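Side-chain contacts in protein of unknown function with a Fic domain (Bacteroides thetaiotaomicron VPI-5482, PDB 3CUC), which is of unknown function but carries a Fic domain, the largely helical fold that defines the Fic/DOC family: residues L272-K275 with A276-E280; F209-R213 with Y214-M218; S149-P153 with E154-A158. All coordinates share one frame; numbering follows the deposited sequence.

Contact 1. Residues L272-K275 with A276-E280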
ATOM      1  N   LEU A 272      -5.864  17.472   2.970  1.00 47.91           N
ATOM      2  CA  LEU A 272      -6.990  17.357   2.052  1.00 49.46           C
ATOM      3  C   LEU A 272      -8.273  16.927   2.758  1.00 49.21           C
ATOM      4  O   LEU A 272      -9.353  17.425   2.434  1.00 49.80           O
ATOM      5  CB  LEU A 272      -6.679  16.373   0.914  1.00 49.54           C
ATOM      6  CG  LEU A 272      -6.455  16.972  -0.474  1.00 52.94           C
ATOM      7  CD1 LEU A 272      -5.355  18.052  -0.422  1.00 55.16           C
ATOM      8  CD2 LEU A 272      -6.130  15.863  -1.497  1.00 51.59           C
ATOM      9  N   ALA A 273      -8.159  15.990   3.698  1.00 48.48           N
ATOM     10  CA  ALA A 273      -9.334  15.440   4.367  1.00 47.81           C
ATOM     11  C   ALA A 273      -9.973  16.491   5.271  1.00 47.33           C
ATOM     12  O   ALA A 273     -11.198  16.630   5.296  1.00 47.57           O
ATOM     13  CB  ALA A 273      -8.968  14.205   5.152  1.00 47.75           C
ATOM     14  N   ILE A 274      -9.140  17.237   5.993  1.00 46.90           N
ATOM     15  CA  ILE A 274      -9.612  18.374   6.794  1.00 47.04           C
ATOM     16  C   ILE A 274     -10.328  19.396   5.901  1.00 48.65           C
ATOM     17  O   ILE A 274     -11.373  19.945   6.268  1.00 48.74           O
ATOM     18  CB  ILE A 274      -8.444  19.060   7.562  1.00 45.69           C
ATOM     19  CG1 ILE A 274      -7.966  18.170   8.709  1.00 44.26           C
ATOM     20  CG2 ILE A 274      -8.874  20.411   8.112  1.00 39.89           C
ATOM     21  CD1 ILE A 274      -6.708  18.661   9.374  1.00 42.15           C
ATOM     22  N   LYS A 275      -9.758  19.629   4.723  1.00 50.00           N
ATOM     23  CA  LYS A 275     -10.317  20.573   3.764  1.00 51.73           C
ATOM     24  C   LYS A 275     -11.717  20.119   3.341  1.00 51.66           C
ATOM     25  O   LYS A 275     -12.648  20.924   3.286  1.00 51.11           O
ATOM     26  CB  LYS A 275      -9.381  20.688   2.554  1.00 52.77           C
ATOM     27  CG  LYS A 275      -9.281  22.080   1.939  1.00 59.07           C
ATOM     28  CD  LYS A 275      -7.922  22.291   1.253  1.00 63.29           C
ATOM     29  CE  LYS A 275      -7.993  23.340   0.144  1.00 65.92           C
ATOM     30  NZ  LYS A 275      -8.563  24.627   0.615  1.00 67.56           N
ATOM     31  N   ALA A 276     -11.857  18.822   3.074  1.00 52.30           N
ATOM     32  CA  ALA A 276     -13.141  18.235   2.699  1.00 52.90           C
ATOM     33  C   ALA A 276     -14.152  18.352   3.833  1.00 54.30           C
ATOM     34  O   ALA A 276     -15.279  18.793   3.612  1.00 54.57           O
ATOM     35  CB  ALA A 276     -12.965  16.777   2.298  1.00 52.18           C
ATOM     36  N   ALA A 277     -13.741  17.969   5.043  1.00 56.04           N
ATOM     37  CA  ALA A 277     -14.591  18.071   6.240  1.00 57.03           C
ATOM     38  C   ALA A 277     -15.162  19.478   6.426  1.00 58.34           C
ATOM     39  O   ALA A 277     -16.329  19.640   6.768  1.00 59.08           O
ATOM     40  CB  ALA A 277     -13.815  17.657   7.485  1.00 56.74           C
ATOM     41  N   LYS A 278     -14.340  20.492   6.179  1.00 60.18           N
ATOM     42  CA  LYS A 278     -14.776  21.888   6.261  1.00 61.49           C
ATOM     43  C   LYS A 278     -15.641  22.336   5.076  1.00 62.50           C
ATOM     44  O   LYS A 278     -15.985  23.507   4.984  1.00 62.62           O
ATOM     45  CB  LYS A 278     -13.555  22.806   6.365  1.00 61.95           C
ATOM     46  CG  LYS A 278     -12.766  22.677   7.661  1.00 62.60           C
ATOM     47  CD  LYS A 278     -11.528  23.569   7.609  1.00 66.21           C
ATOM     48  CE  LYS A 278     -10.911  23.781   8.980  1.00 68.87           C
ATOM     49  NZ  LYS A 278      -9.613  24.512   8.885  1.00 70.39           N
ATOM     50  N   GLY A 279     -15.976  21.421   4.167  1.00 64.01           N
ATOM     51  CA  GLY A 279     -16.834  21.736   3.024  1.00 65.08           C
ATOM     52  C   GLY A 279     -16.155  22.411   1.839  1.00 66.28           C
ATOM     53  O   GLY A 279     -16.815  22.699   0.842  1.00 66.54           O
ATOM     54  N   GLU A 280     -14.846  22.654   1.928  1.00 67.24           N
ATOM     55  CA  GLU A 280     -14.103  23.352   0.865  1.00 67.85           C
ATOM     56  C   GLU A 280     -13.777  22.399  -0.279  1.00 68.23           C
ATOM     57  O   GLU A 280     -13.931  21.198  -0.139  1.00 67.86           O
ATOM     58  CB  GLU A 280     -12.802  23.943   1.411  1.00 67.97           C
ATOM     59  CG  GLU A 280     -12.980  24.917   2.571  1.00 68.84           C
ATOM     60  CD  GLU A 280     -11.744  25.003   3.446  1.00 71.27           C
ATOM     61  OE1 GLU A 280     -10.625  24.906   2.903  1.00 70.63           O
ATOM     62  OE2 GLU A 280     -11.888  25.156   4.677  1.00 71.67           O
TER

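Contact 2. Residues F209-R213 with Y214-M218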
ATOM      1  N   PHE A 209      -4.183  -0.537   4.698  1.00 45.50           N
ATOM      2  CA  PHE A 209      -4.886  -1.427   5.619  1.00 45.58           C
ATOM      3  C   PHE A 209      -4.632  -0.978   7.052  1.00 45.52           C
ATOM      4  O   PHE A 209      -5.562  -0.828   7.838  1.00 45.29           O
ATOM      5  CB  PHE A 209      -4.437  -2.875   5.424  1.00 45.36           C
ATOM      6  CG  PHE A 209      -4.844  -3.803   6.539  1.00 44.15           C
ATOM      7  CD1 PHE A 209      -6.095  -4.407   6.542  1.00 46.95           C
ATOM      8  CD2 PHE A 209      -3.965  -4.091   7.573  1.00 44.34           C
ATOM      9  CE1 PHE A 209      -6.468  -5.277   7.563  1.00 45.70           C
ATOM     10  CE2 PHE A 209      -4.330  -4.954   8.596  1.00 45.96           C
ATOM     11  CZ  PHE A 209      -5.587  -5.550   8.588  1.00 45.49           C
ATOM     12  N   VAL A 210      -3.364  -0.758   7.374  1.00 45.82           N
ATOM     13  CA  VAL A 210      -2.986  -0.362   8.716  1.00 46.13           C
ATOM     14  C   VAL A 210      -3.607   0.992   9.073  1.00 46.91           C
ATOM     15  O   VAL A 210      -4.272   1.125  10.102  1.00 47.22           O
ATOM     16  CB  VAL A 210      -1.451  -0.320   8.872  1.00 46.54           C
ATOM     17  CG1 VAL A 210      -1.066   0.171  10.267  1.00 46.18           C
ATOM     18  CG2 VAL A 210      -0.854  -1.704   8.596  1.00 42.80           C
ATOM     19  N   LEU A 211      -3.413   1.978   8.205  1.00 46.80           N
ATOM     20  CA  LEU A 211      -3.919   3.320   8.457  1.00 46.86           C
ATOM     21  C   LEU A 211      -5.436   3.346   8.618  1.00 47.26           C
ATOM     22  O   LEU A 211      -5.957   4.020   9.501  1.00 48.15           O
ATOM     23  CB  LEU A 211      -3.516   4.274   7.329  1.00 47.10           C
ATOM     24  CG  LEU A 211      -2.030   4.577   7.129  1.00 44.31           C
ATOM     25  CD1 LEU A 211      -1.828   5.524   5.951  1.00 40.77           C
ATOM     26  CD2 LEU A 211      -1.445   5.170   8.377  1.00 40.04           C
ATOM     27  N   HIS A 212      -6.150   2.625   7.763  1.00 47.60           N
ATOM     28  CA  HIS A 212      -7.612   2.632   7.825  1.00 48.27           C
ATOM     29  C   HIS A 212      -8.124   1.993   9.125  1.00 48.85           C
ATOM     30  O   HIS A 212      -9.039   2.519   9.772  1.00 48.94           O
ATOM     31  CB  HIS A 212      -8.201   1.910   6.618  1.00 47.79           C
ATOM     32  CG  HIS A 212      -9.681   2.061   6.488  1.00 48.33           C
ATOM     33  ND1 HIS A 212     -10.284   3.278   6.255  1.00 48.91           N
ATOM     34  CD2 HIS A 212     -10.679   1.148   6.542  1.00 47.10           C
ATOM     35  CE1 HIS A 212     -11.592   3.107   6.179  1.00 48.13           C
ATOM     36  NE2 HIS A 212     -11.857   1.825   6.347  1.00 46.08           N
ATOM     37  N   ARG A 213      -7.526   0.860   9.489  1.00 48.76           N
ATOM     38  CA  ARG A 213      -7.884   0.149  10.712  1.00 48.44           C
ATOM     39  C   ARG A 213      -7.829   1.058  11.931  1.00 47.75           C
ATOM     40  O   ARG A 213      -8.714   0.997  12.778  1.00 48.58           O
ATOM     41  CB  ARG A 213      -6.965  -1.057  10.917  1.00 48.87           C
ATOM     42  CG  ARG A 213      -6.954  -1.607  12.341  1.00 48.79           C
ATOM     43  CD  ARG A 213      -6.535  -3.061  12.351  1.00 50.94           C
ATOM     44  NE  ARG A 213      -7.580  -3.904  11.778  1.00 48.26           N
ATOM     45  CZ  ARG A 213      -7.510  -5.223  11.648  1.00 45.35           C
ATOM     46  NH1 ARG A 213      -6.438  -5.886  12.048  1.00 45.60           N
ATOM     47  NH2 ARG A 213      -8.528  -5.876  11.117  1.00 52.09           N
ATOM     48  N   TYR A 214      -6.798   1.897  12.010  1.00 46.42           N
ATOM     49  CA  TYR A 214      -6.603   2.776  13.160  1.00 45.42           C
ATOM     50  C   TYR A 214      -7.117   4.200  12.927  1.00 45.09           C
ATOM     51  O   TYR A 214      -6.671   5.139  13.571  1.00 45.77           O
ATOM     52  CB  TYR A 214      -5.126   2.762  13.586  1.00 45.30           C
ATOM     53  CG  TYR A 214      -4.668   1.369  13.981  1.00 45.50           C
ATOM     54  CD1 TYR A 214      -5.167   0.757  15.121  1.00 42.82           C
ATOM     55  CD2 TYR A 214      -3.768   0.655  13.200  1.00 46.86           C
ATOM     56  CE1 TYR A 214      -4.778  -0.521  15.487  1.00 41.04           C
ATOM     57  CE2 TYR A 214      -3.370  -0.628  13.561  1.00 48.19           C
ATOM     58  CZ  TYR A 214      -3.884  -1.206  14.711  1.00 45.00           C
ATOM     59  OH  TYR A 214      -3.506  -2.474  15.086  1.00 46.96           O
ATOM     60  N   GLY A 215      -8.079   4.355  12.025  1.00 45.55           N
ATOM     61  CA  GLY A 215      -8.796   5.622  11.866  1.00 46.16           C
ATOM     62  C   GLY A 215      -8.034   6.768  11.212  1.00 46.95           C
ATOM     63  O   GLY A 215      -8.406   7.932  11.372  1.00 47.48           O
ATOM     64  N   TYR A 216      -6.973   6.455  10.478  1.00 46.72           N
ATOM     65  CA  TYR A 216      -6.250   7.474   9.734  1.00 47.08           C
ATOM     66  C   TYR A 216      -6.774   7.493   8.308  1.00 47.02           C
ATOM     67  O   TYR A 216      -7.243   6.472   7.811  1.00 47.65           O
ATOM     68  CB  TYR A 216      -4.756   7.176   9.710  1.00 47.99           C
ATOM     69  CG  TYR A 216      -4.025   7.440  11.006  1.00 49.72           C
ATOM     70  CD1 TYR A 216      -4.339   6.735  12.161  1.00 53.05           C
ATOM     71  CD2 TYR A 216      -2.990   8.375  11.067  1.00 50.54           C
ATOM     72  CE1 TYR A 216      -3.659   6.969  13.349  1.00 51.20           C
ATOM     73  CE2 TYR A 216      -2.302   8.614  12.247  1.00 49.08           C
ATOM     74  CZ  TYR A 216      -2.633   7.907  13.379  1.00 50.46           C
ATOM     75  OH  TYR A 216      -1.946   8.148  14.543  1.00 51.44           O
ATOM     76  N   PRO A 217      -6.686   8.649   7.635  1.00 46.08           N
ATOM     77  CA  PRO A 217      -7.024   8.665   6.220  1.00 45.87           C
ATOM     78  C   PRO A 217      -5.943   7.952   5.430  1.00 45.88           C
ATOM     79  O   PRO A 217      -4.761   8.086   5.743  1.00 47.54           O
ATOM     80  CB  PRO A 217      -7.019  10.150   5.872  1.00 45.47           C
ATOM     81  CG  PRO A 217      -6.079  10.748   6.838  1.00 45.89           C
ATOM     82  CD  PRO A 217      -6.262   9.974   8.108  1.00 46.06           C
HETATM   83  N   MSE A 218      -6.347   7.202   4.416  1.00 44.86           N
HETATM   84  CA  MSE A 218      -5.405   6.427   3.632  1.00 42.04           C
HETATM   85  C   MSE A 218      -4.547   7.344   2.752  1.00 43.85           C
HETATM   86  O   MSE A 218      -4.926   8.487   2.469  1.00 43.34           O
HETATM   87  CB  MSE A 218      -6.158   5.379   2.818  1.00 42.00           C
HETATM   88  CG  MSE A 218      -6.699   4.268   3.693  1.00 41.46           C
HETATM   89 SE   MSE A 218      -7.774   3.018   2.732  0.75 32.85          SE
HETATM   90  CE  MSE A 218      -9.402   4.104   2.434  1.00 39.68           C
TER

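Contact 3. Residues S149-P153 with E154-A158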
ATOM      1  N   SER A 149      18.403  -9.071  -3.892  1.00 54.84           N
ATOM      2  CA  SER A 149      18.110 -10.433  -3.421  1.00 55.31           C
ATOM      3  C   SER A 149      16.892 -10.480  -2.486  1.00 55.76           C
ATOM      4  O   SER A 149      17.006 -10.107  -1.313  1.00 56.04           O
ATOM      5  CB  SER A 149      19.337 -11.018  -2.705  1.00 54.78           C
ATOM      6  N   TYR A 150      15.744 -10.962  -2.990  1.00 55.97           N
ATOM      7  CA  TYR A 150      14.550 -11.109  -2.154  1.00 56.00           C
ATOM      8  C   TYR A 150      14.570 -12.505  -1.542  1.00 56.41           C
ATOM      9  O   TYR A 150      15.487 -13.284  -1.798  1.00 56.98           O
ATOM     10  CB  TYR A 150      13.257 -10.899  -2.949  1.00 56.02           C
ATOM     11  CG  TYR A 150      13.195  -9.603  -3.723  1.00 56.05           C
ATOM     12  CD1 TYR A 150      13.084  -8.376  -3.072  1.00 56.75           C
ATOM     13  CD2 TYR A 150      13.223  -9.605  -5.112  1.00 58.68           C
ATOM     14  CE1 TYR A 150      13.014  -7.186  -3.788  1.00 55.80           C
ATOM     15  CE2 TYR A 150      13.155  -8.423  -5.835  1.00 58.71           C
ATOM     16  CZ  TYR A 150      13.051  -7.219  -5.168  1.00 54.71           C
ATOM     17  OH  TYR A 150      12.987  -6.053  -5.888  1.00 56.40           O
ATOM     18  N   ALA A 151      13.567 -12.828  -0.731  1.00 57.16           N
ATOM     19  CA  ALA A 151      13.504 -14.138  -0.087  1.00 57.62           C
ATOM     20  C   ALA A 151      13.563 -15.248  -1.131  1.00 57.88           C
ATOM     21  O   ALA A 151      12.985 -15.129  -2.215  1.00 57.02           O
ATOM     22  CB  ALA A 151      12.233 -14.266   0.760  1.00 57.40           C
ATOM     23  N   SER A 152      14.281 -16.318  -0.806  1.00 59.16           N
ATOM     24  CA  SER A 152      14.349 -17.470  -1.690  1.00 59.96           C
ATOM     25  C   SER A 152      13.000 -18.167  -1.645  1.00 60.90           C
ATOM     26  O   SER A 152      12.293 -18.073  -0.639  1.00 60.53           O
ATOM     27  CB  SER A 152      15.461 -18.430  -1.264  1.00 59.65           C
ATOM     28  OG  SER A 152      15.202 -18.989   0.011  1.00 57.45           O
ATOM     29  N   PRO A 153      12.630 -18.864  -2.732  1.00 62.34           N
ATOM     30  CA  PRO A 153      11.370 -19.606  -2.729  1.00 62.86           C
ATOM     31  C   PRO A 153      11.224 -20.545  -1.528  1.00 63.38           C
ATOM     32  O   PRO A 153      10.116 -20.750  -1.041  1.00 63.43           O
ATOM     33  CB  PRO A 153      11.436 -20.404  -4.032  1.00 62.82           C
ATOM     34  CG  PRO A 153      12.304 -19.591  -4.921  1.00 62.72           C
ATOM     35  CD  PRO A 153      13.341 -18.999  -4.018  1.00 62.58           C
ATOM     36  N   GLU A 154      12.342 -21.086  -1.049  1.00 64.30           N
ATOM     37  CA  GLU A 154      12.339 -22.045   0.056  1.00 64.68           C
ATOM     38  C   GLU A 154      11.988 -21.379   1.388  1.00 63.80           C
ATOM     39  O   GLU A 154      11.147 -21.878   2.129  1.00 63.61           O
ATOM     40  CB  GLU A 154      13.701 -22.749   0.172  1.00 65.14           C
ATOM     41  CG  GLU A 154      14.118 -23.588  -1.053  1.00 68.05           C
ATOM     42  CD  GLU A 154      14.673 -22.762  -2.214  1.00 71.05           C
ATOM     43  OE1 GLU A 154      15.327 -21.730  -1.968  1.00 71.51           O
ATOM     44  OE2 GLU A 154      14.458 -23.154  -3.381  1.00 71.24           O
ATOM     45  N   GLU A 155      12.627 -20.251   1.682  1.00 63.25           N
ATOM     46  CA  GLU A 155      12.465 -19.593   2.983  1.00 62.91           C
ATOM     47  C   GLU A 155      11.251 -18.652   3.057  1.00 61.92           C
ATOM     48  O   GLU A 155      10.895 -18.192   4.143  1.00 61.97           O
ATOM     49  CB  GLU A 155      13.752 -18.845   3.360  1.00 62.78           C
ATOM     50  CG  GLU A 155      13.988 -17.544   2.597  1.00 65.16           C
ATOM     51  CD  GLU A 155      15.441 -17.106   2.611  1.00 66.27           C
ATOM     52  OE1 GLU A 155      16.170 -17.471   3.558  1.00 63.20           O
ATOM     53  OE2 GLU A 155      15.851 -16.391   1.671  1.00 66.11           O
ATOM     54  N   THR A 156      10.620 -18.378   1.913  1.00 60.49           N
ATOM     55  CA  THR A 156       9.498 -17.435   1.840  1.00 58.77           C
ATOM     56  C   THR A 156       8.344 -17.753   2.798  1.00 58.46           C
ATOM     57  O   THR A 156       7.954 -16.888   3.578  1.00 59.04           O
ATOM     58  CB  THR A 156       8.964 -17.286   0.391  1.00 58.28           C
ATOM     59  OG1 THR A 156       9.944 -16.608  -0.406  1.00 55.73           O
ATOM     60  CG2 THR A 156       7.656 -16.493   0.364  1.00 55.02           C
ATOM     61  N   PRO A 157       7.792 -18.982   2.751  1.00 57.68           N
ATOM     62  CA  PRO A 157       6.690 -19.306   3.675  1.00 57.15           C
ATOM     63  C   PRO A 157       7.028 -19.123   5.158  1.00 57.28           C
ATOM     64  O   PRO A 157       6.174 -18.677   5.926  1.00 57.43           O
ATOM     65  CB  PRO A 157       6.378 -20.779   3.375  1.00 56.43           C
ATOM     66  CG  PRO A 157       7.493 -21.276   2.546  1.00 56.23           C
ATOM     67  CD  PRO A 157       8.105 -20.109   1.857  1.00 57.62           C
ATOM     68  N   ALA A 158       8.254 -19.467   5.548  1.00 57.40           N
ATOM     69  CA  ALA A 158       8.722 -19.239   6.916  1.00 57.41           C
ATOM     70  C   ALA A 158       8.806 -17.740   7.231  1.00 57.06           C
ATOM     71  O   ALA A 158       8.354 -17.294   8.287  1.00 57.46           O
ATOM     72  CB  ALA A 158      10.075 -19.905   7.132  1.00 57.08           C
TER

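Contact 1. Residues L272-K275 with A276-E280
Glu280 turns its CG beside its own backbone N (chi1 -58°) and stays extended beyond it, while the Lys275 chain bends at its last torsion (chi4 54°); together these choices carry the carboxylate and the ammonium group to the same place. Lys275 NZ reaches Glu280 OE1 at 3.1 Å, a salt bridge in which NZ lies nearly in line with the C-O bond of OE1. The two side chains cross at about a right angle. The aliphatic start of each chain meets the other too, Glu280 CB lying 4.0 Å from Lys275 CG.

A second pairing spans the last turn, from Ile274 in the helix to Lys278 just past its end. Ile274 and Lys278 lie side by side and point the same way, with Ile274 CG2 4.0 Å from Lys278 CE, so that the extended lysine lays its methylenes beside the branched chain. Outside the pair, Ile274 packs on Leu10 and Lys13 of helix 6-16.

The backbone beneath sets the spacing. Lys278 N still bonds to Ile274 O in the ordinary helical way, but Gly279 then takes a positive phi of 81° and the chain turns aside. Glu280 N comes back to Lys275 O at 3.1 Å, and Gly279 N to Ala276 O at 2.8 Å. This pair of backward bonds around a glycine is the Schellman motif, here closing helix 256-277, and the Lys275-Glu280 salt bridge spans the same turn from the side-chain layer.

Contact 2. Residues F209-R213 with Y214-M218
Leu211 O accepts Tyr216 N at 2.8 Å, the shortest hydrogen bond across this contact. Inside that link, Gly215 N bonds to His212 O at 3.1 Å. Gly215 has a positive phi, and the two bonds form a Schellman motif that ends helix 199-213. The reversal also brings side chains together, for Tyr216 CB lies 4.0 Å from Leu211 CB, the two side chains crossing at about a right angle.

Tyr214, the first residue to depart from helical geometry, lays its ring along Arg213. Arg213 CG sits over the centre of one ring face, 3.7 Å from the centroid of the Tyr214 ring, a CH-pi contact almost on the ring normal. With CG anti to the backbone N (chi1 162°), the arginine chain runs beside the tyrosine in the same direction before bending at chi3; its guanidinium plane stands 82° from the ring. Phe209 CZ covers one face of that guanidinium at 3.5 Å above its plane. Arg213 NE and NH1 bond to the carbonyl oxygens of Ala88 and Arg93, with a weaker bond from NH2 to Glu87 O, so several acceptors fix the group's rotation.

On another flank the selenium of Met218, a selenomethionine, approaches the His212 ring obliquely, 4.8 Å from SE to the ring centroid; His212 NE2 is hydrogen-bonded to Gln89 NE2.

Around this helix end, Val210 and Tyr214 pack on helix 178-192, His212 and Met218 on helix 68-89, and Tyr216 and Pro217 on helix 256-277.

Contact 3. Residues S149-P153 with E154-A158
Ser152 and Glu155 exchange bonds in a manner consistent with a capping box, the serine-to-glutamate pattern found where a helix begins, here leading into helix 156-173. The firm half is Ser152 N to Glu155 OE2, 2.9 Å and almost straight at 176°. The returning half, from Glu155 N to Ser152 OG, is weak at 3.3 Å. Both side chains turn in over their own backbone: Ser152 OG (chi1 64°) and Glu155 CG each lie between the backbone N and the carbonyl carbon, which turns each side chain back to the other residue's backbone N-H.

The tighter side lies around Thr156, which is buried. Its methyl-bearing side chain touches Tyr133 and Pro194, and Thr156 OG1 comes within 3.5 Å of Ala151 CB, a methyl group that also meets the Glu155 chain at CG, 4.1 Å away.

By contrast, the side toward Glu154 is exposed and loosely held. The Glu154 chain bends at chi2 and runs alongside the Pro153 ring, with Glu154 OE2 4.1 Å from Pro153 CB. Pro157, exposed as well, touches across the contact through CD, which rests 3.6 Å from Pro153 O.

Ser152 O receives two donors from one residue: a weak bond from Thr156 N, and a 2.8 Å bond from Thr156 OG1, whose hydroxyl sits above the carbonyl plane.

Contacts 1 and 2 both finish a helix with a Schellman motif, whereas contact 3 leads into one. Contacts 1 and 2 lie on the same side of the chain's centre, their centres 18 Å apart and their nearest atoms about 5 Å, and Trp14 of helix 6-16 reaches both, touching Ala273 and bonding to Gly215 O. Contact 3 is on the opposite side from contact 1, about 44 Å between centres; the centres of contacts 2 and 3 are about 29 Å apart, their nearest atoms about 17 Å. The Fic signature sequence, which opens with His193, connects contacts 3 and 2: Tyr150 stacks on His193, Thr156 touches Pro194, and the signature runs into helix 199-213, which contact 2 ends.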